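Local coordinates for protein pectate lyase II (Xanthomonas campestris pv. campestris, PDB 2QY1) that probably cleaves pectate, the polygalacturonate of plant cell walls, as a secreted lyase of polysaccharide lyase family 1, at residues I129-L140 and H163-Y174. The protein carries 2 engineered substitutions. Numbering follows the deposited sequence.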
loop_
_atom_site.group_PDB
_atom_site.type_symbol
_atom_site.label_atom_id
_atom_site.label_comp_id
_atom_site.label_asym_id
_atom_site.label_seq_id
_atom_site.Cartn_x
_atom_site.Cartn_y
_atom_site.Cartn_z
ATOM N N ILE A 129 7.934 9.222 -0.646
ATOM C CA ILE A 129 6.493 9.214 -0.420
ATOM C C ILE A 129 6.206 8.518 0.909
ATOM O O ILE A 129 6.798 7.481 1.213
ATOM C CB ILE A 129 5.715 8.496 -1.566
ATOM C CG1 ILE A 129 6.236 8.894 -2.963
ATOM C CG2 ILE A 129 4.196 8.718 -1.420
ATOM C CD1 ILE A 129 6.051 10.371 -3.359
ATOM N N TRP A 130 5.312 9.102 1.702
ATOM C CA TRP A 130 4.911 8.515 2.969
ATOM C C TRP A 130 3.413 8.270 2.969
ATOM O O TRP A 130 2.624 9.212 3.017
ATOM C CB TRP A 130 5.301 9.432 4.134
ATOM C CG TRP A 130 5.185 8.798 5.501
ATOM C CD1 TRP A 130 5.296 7.467 5.810
ATOM C CD2 TRP A 130 4.987 9.482 6.749
ATOM N NE1 TRP A 130 5.163 7.282 7.169
ATOM C CE2 TRP A 130 4.972 8.500 7.768
ATOM C CE3 TRP A 130 4.813 10.830 7.103
ATOM C CZ2 TRP A 130 4.787 8.821 9.120
ATOM C CZ3 TRP A 130 4.629 11.149 8.449
ATOM C CH2 TRP A 130 4.621 10.146 9.441
ATOM N N VAL A 131 3.031 6.998 2.887
ATOM C CA VAL A 131 1.629 6.594 2.950
ATOM C C VAL A 131 1.403 6.056 4.365
ATOM O O VAL A 131 1.845 4.956 4.688
ATOM C CB VAL A 131 1.296 5.531 1.868
ATOM C CG1 VAL A 131 -0.159 5.053 1.982
ATOM C CG2 VAL A 131 1.568 6.090 0.464
ATOM N N ASP A 132 0.731 6.842 5.208
ATOM C CA ASP A 132 0.716 6.571 6.652
ATOM C C ASP A 132 -0.664 6.717 7.298
ATOM O O ASP A 132 -1.390 7.666 7.017
ATOM C CB ASP A 132 1.726 7.495 7.346
ATOM C CG ASP A 132 1.805 7.268 8.847
ATOM O OD1 ASP A 132 2.442 6.281 9.280
ATOM O OD2 ASP A 132 1.250 8.099 9.597
ATOM N N HIS A 133 -1.018 5.773 8.173
ATOM C CA HIS A 133 -2.261 5.861 8.958
ATOM C C HIS A 133 -3.520 6.110 8.119
ATOM O O HIS A 133 -4.370 6.931 8.474
ATOM C CB HIS A 133 -2.132 6.921 10.062
ATOM C CG HIS A 133 -1.405 6.438 11.276
ATOM N ND1 HIS A 133 -0.068 6.689 11.495
ATOM C CD2 HIS A 133 -1.829 5.707 12.334
ATOM C CE1 HIS A 133 0.299 6.141 12.640
ATOM N NE2 HIS A 133 -0.751 5.538 13.169
ATOM N N ASN A 134 -3.627 5.399 7.005
ATOM C CA ASN A 134 -4.832 5.422 6.192
ATOM C C ASN A 134 -5.610 4.129 6.395
ATOM O O ASN A 134 -5.031 3.092 6.740
ATOM C CB ASN A 134 -4.487 5.618 4.708
ATOM C CG ASN A 134 -3.651 6.865 4.460
ATOM O OD1 ASN A 134 -4.141 7.986 4.573
ATOM N ND2 ASN A 134 -2.377 6.670 4.121
ATOM N N THR A 135 -6.924 4.200 6.202
ATOM C CA THR A 135 -7.779 3.011 6.221
ATOM C C THR A 135 -8.375 2.834 4.829
ATOM O O THR A 135 -9.004 3.746 4.296
ATOM C CB THR A 135 -8.882 3.121 7.294
ATOM O OG1 THR A 135 -8.270 3.208 8.586
ATOM C CG2 THR A 135 -9.813 1.904 7.273
ATOM N N VAL A 136 -8.150 1.662 4.239
ATOM C CA VAL A 136 -8.583 1.385 2.868
ATOM C C VAL A 136 -9.431 0.115 2.856
ATOM O O VAL A 136 -8.984 -0.934 3.320
ATOM C CB VAL A 136 -7.363 1.237 1.918
ATOM C CG1 VAL A 136 -7.805 0.869 0.497
ATOM C CG2 VAL A 136 -6.525 2.521 1.903
ATOM N N PHE A 137 -10.656 0.210 2.338
ATOM C CA PHE A 137 -11.559 -0.946 2.303
ATOM C C PHE A 137 -12.473 -0.978 1.079
ATOM O O PHE A 137 -12.759 0.050 0.471
ATOM C CB PHE A 137 -12.386 -1.037 3.593
ATOM C CG PHE A 137 -13.442 0.029 3.725
ATOM C CD1 PHE A 137 -13.135 1.267 4.287
ATOM C CD2 PHE A 137 -14.747 -0.209 3.295
ATOM C CE1 PHE A 137 -14.109 2.252 4.413
ATOM C CE2 PHE A 137 -15.728 0.772 3.412
ATOM C CZ PHE A 137 -15.407 2.004 3.974
ATOM N N ALA A 138 -12.927 -2.175 0.725
ATOM C CA ALA A 138 -13.884 -2.344 -0.360
ATOM C C ALA A 138 -14.789 -3.526 -0.042
ATOM O O ALA A 138 -15.434 -3.552 1.007
ATOM C CB ALA A 138 -13.161 -2.546 -1.689
ATOM N N SER A 139 -14.813 -4.503 -0.945
ATOM C CA SER A 139 -15.565 -5.736 -0.760
ATOM C C SER A 139 -14.868 -6.884 -1.478
ATOM O O SER A 139 -14.205 -6.681 -2.499
ATOM C CB SER A 139 -16.993 -5.578 -1.288
ATOM O OG SER A 139 -17.680 -6.818 -1.317
ATOM N N LEU A 140 -15.031 -8.086 -0.929
ATOM C CA LEU A 140 -14.483 -9.309 -1.507
ATOM C C LEU A 140 -15.431 -9.912 -2.544
ATOM O O LEU A 140 -15.090 -10.891 -3.220
ATOM C CB LEU A 140 -14.194 -10.324 -0.390
ATOM C CG LEU A 140 -12.775 -10.518 0.170
ATOM C CD1 LEU A 140 -11.814 -9.389 -0.156
ATOM C CD2 LEU A 140 -12.796 -10.802 1.672
ATOM N N HIS A 163 11.999 4.854 -2.718
ATOM C CA HIS A 163 12.130 5.466 -1.388
ATOM C C HIS A 163 10.795 5.883 -0.784
ATOM O O HIS A 163 10.456 7.070 -0.692
ATOM C CB HIS A 163 13.175 6.583 -1.395
ATOM C CG HIS A 163 14.564 6.080 -1.622
ATOM N ND1 HIS A 163 15.134 6.007 -2.874
ATOM C CD2 HIS A 163 15.481 5.578 -0.761
ATOM C CE1 HIS A 163 16.351 5.504 -2.772
ATOM N NE2 HIS A 163 16.584 5.231 -1.501
ATOM N N VAL A 164 10.051 4.863 -0.368
ATOM C CA VAL A 164 8.678 4.996 0.101
ATOM C C VAL A 164 8.512 4.240 1.413
ATOM O O VAL A 164 9.034 3.133 1.573
ATOM C CB VAL A 164 7.680 4.431 -0.952
ATOM C CG1 VAL A 164 6.244 4.456 -0.436
ATOM C CG2 VAL A 164 7.787 5.213 -2.264
ATOM N N THR A 165 7.801 4.855 2.355
ATOM C CA THR A 165 7.354 4.164 3.558
ATOM C C THR A 165 5.834 4.025 3.540
ATOM O O THR A 165 5.106 5.007 3.384
ATOM C CB THR A 165 7.827 4.865 4.853
ATOM O OG1 THR A 165 9.233 4.661 5.017
ATOM C CG2 THR A 165 7.108 4.299 6.078
ATOM N N VAL A 166 5.384 2.782 3.680
ATOM C CA VAL A 166 3.975 2.442 3.776
ATOM C C VAL A 166 3.779 1.926 5.202
ATOM O O VAL A 166 4.106 0.774 5.498
ATOM C CB VAL A 166 3.600 1.349 2.731
ATOM C CG1 VAL A 166 2.148 0.927 2.862
ATOM C CG2 VAL A 166 3.893 1.836 1.308
ATOM N N SER A 167 3.268 2.783 6.085
ATOM C CA SER A 167 3.230 2.468 7.514
ATOM C C SER A 167 1.886 2.725 8.194
ATOM O O SER A 167 1.175 3.671 7.852
ATOM C CB SER A 167 4.336 3.225 8.254
ATOM O OG SER A 167 4.219 4.625 8.047
ATOM N N TYR A 168 1.557 1.869 9.163
ATOM C CA TYR A 168 0.360 2.012 10.004
ATOM C C TYR A 168 -0.949 2.162 9.227
ATOM O O TYR A 168 -1.875 2.835 9.685
ATOM C CB TYR A 168 0.520 3.172 10.994
ATOM C CG TYR A 168 1.653 2.997 11.978
ATOM C CD1 TYR A 168 1.449 2.344 13.191
ATOM C CD2 TYR A 168 2.926 3.492 11.702
ATOM C CE1 TYR A 168 2.484 2.185 14.105
ATOM C CE2 TYR A 168 3.973 3.333 12.612
ATOM C CZ TYR A 168 3.740 2.676 13.807
ATOM O OH TYR A 168 4.763 2.512 14.712
ATOM N N ASN A 169 -1.020 1.551 8.048
ATOM C CA ASN A 169 -2.263 1.517 7.288
ATOM C C ASN A 169 -3.141 0.329 7.671
ATOM O O ASN A 169 -2.616 -0.695 8.163
ATOM C CB ASN A 169 -1.974 1.494 5.787
ATOM C CG ASN A 169 -1.318 2.771 5.299
ATOM O OD1 ASN A 169 -1.912 3.848 5.357
ATOM N ND2 ASN A 169 -0.088 2.657 4.815
ATOM N N TYR A 170 -4.424 0.468 7.471
ATOM C CA TYR A 170 -5.368 -0.602 7.744
ATOM C C TYR A 170 -6.121 -0.905 6.457
ATOM O O TYR A 170 -6.895 -0.080 5.972
ATOM C CB TYR A 170 -6.310 -0.181 8.878
ATOM C CG TYR A 170 -7.345 -1.199 9.328
ATOM C CD1 TYR A 170 -7.226 -2.559 9.024
ATOM C CD2 TYR A 170 -8.436 -0.792 10.097
ATOM C CE1 TYR A 170 -8.186 -3.480 9.456
ATOM C CE2 TYR A 170 -9.390 -1.703 10.537
ATOM C CZ TYR A 170 -9.259 -3.041 10.215
ATOM O OH TYR A 170 -10.213 -3.932 10.658
ATOM N N VAL A 171 -5.860 -2.084 5.897
ATOM C CA VAL A 171 -6.521 -2.526 4.674
ATOM C C VAL A 171 -7.340 -3.770 4.983
ATOM O O VAL A 171 -6.791 -4.797 5.401
ATOM C CB VAL A 171 -5.518 -2.820 3.524
ATOM C CG1 VAL A 171 -6.266 -3.132 2.226
ATOM C CG2 VAL A 171 -4.551 -1.650 3.316
ATOM N N TYR A 172 -8.653 -3.674 4.787
ATOM C CA TYR A 172 -9.554 -4.794 5.059
ATOM C C TYR A 172 -10.651 -4.931 4.005
ATOM O O TYR A 172 -10.925 -3.987 3.265
ATOM C CB TYR A 172 -10.145 -4.697 6.476
ATOM C CG TYR A 172 -11.146 -3.579 6.687
ATOM C CD1 TYR A 172 -12.511 -3.795 6.492
ATOM C CD2 TYR A 172 -10.732 -2.313 7.100
ATOM C CE1 TYR A 172 -13.434 -2.777 6.690
ATOM C CE2 TYR A 172 -11.652 -1.289 7.306
ATOM C CZ TYR A 172 -12.996 -1.526 7.097
ATOM O OH TYR A 172 -13.907 -0.516 7.296
ATOM N N ASN A 173 -11.267 -6.113 3.944
ATOM C CA ASN A 173 -12.304 -6.419 2.953
ATOM C C ASN A 173 -11.868 -5.977 1.558
ATOM O O ASN A 173 -12.587 -5.267 0.858
ATOM C CB ASN A 173 -13.643 -5.782 3.350
ATOM C CG ASN A 173 -14.210 -6.355 4.637
ATOM O OD1 ASN A 173 -13.734 -7.371 5.147
ATOM N ND2 ASN A 173 -15.238 -5.704 5.167
ATOM N N TYR A 174 -10.668 -6.405 1.174
ATOM C CA TYR A 174 -10.016 -5.914 -0.028
ATOM C C TYR A 174 -9.366 -7.076 -0.765
ATOM O O TYR A 174 -8.672 -7.880 -0.151
ATOM C CB TYR A 174 -8.966 -4.857 0.350
ATOM C CG TYR A 174 -8.866 -3.755 -0.663
ATOM C CD1 TYR A 174 -9.662 -2.616 -0.556
ATOM C CD2 TYR A 174 -8.001 -3.857 -1.748
ATOM C CE1 TYR A 174 -9.594 -1.603 -1.503
ATOM C CE2 TYR A 174 -7.924 -2.854 -2.694
ATOM C CZ TYR A 174 -8.723 -1.730 -2.568
ATOM O OH TYR A 174 -8.653 -0.728 -3.509
HETATM O O HOH W 1 -16.834 -3.589 3.299
#
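N134 and N169 lie side by side at the bend between two parallel strand pairs, pointing the same way, their amide planes 11° apart. N169 OD1 accepts from N134 N at 2.8 Å and also from N134 ND2. N169 ND2 reaches back to V131 O at 3.0 Å, from above that carbonyl's plane. V131 O thus has two donors, the other being S167 N. N134 passes the pattern on to strand 97-105, bonding I99 and M102, and N169 packs on N199 of strand 193-202: an asparagine stack running along the parallel beta-helix of this family.

Backbone bonds join the strands before the bend, I129-D132 with V164-S167, and resume after it, where V136 N meets Y170 O at 2.8 Å.

On the face carrying W130, D132, T165 and S167, S167 OG sits between its own backbone N and carbonyl carbon (chi1 57°), where it takes the indole N-H of W130 and donates to the anti lone pair of D132 OD1 (2.7 Å).

At the bend, Y168 CB lies 3.4 Å from the H133 ring centroid, a CH-pi contact; the two rings are near parallel but slid apart. Further on the roles reverse, with F137 CB over the centre of the Y172 ring.

N169 therefore takes the N134 amide and gives V131 O a second bond, while S167, Q100 and H133 fix the D132 carboxylate, whose OD2 in turn sets the imidazole's rotation through ND1.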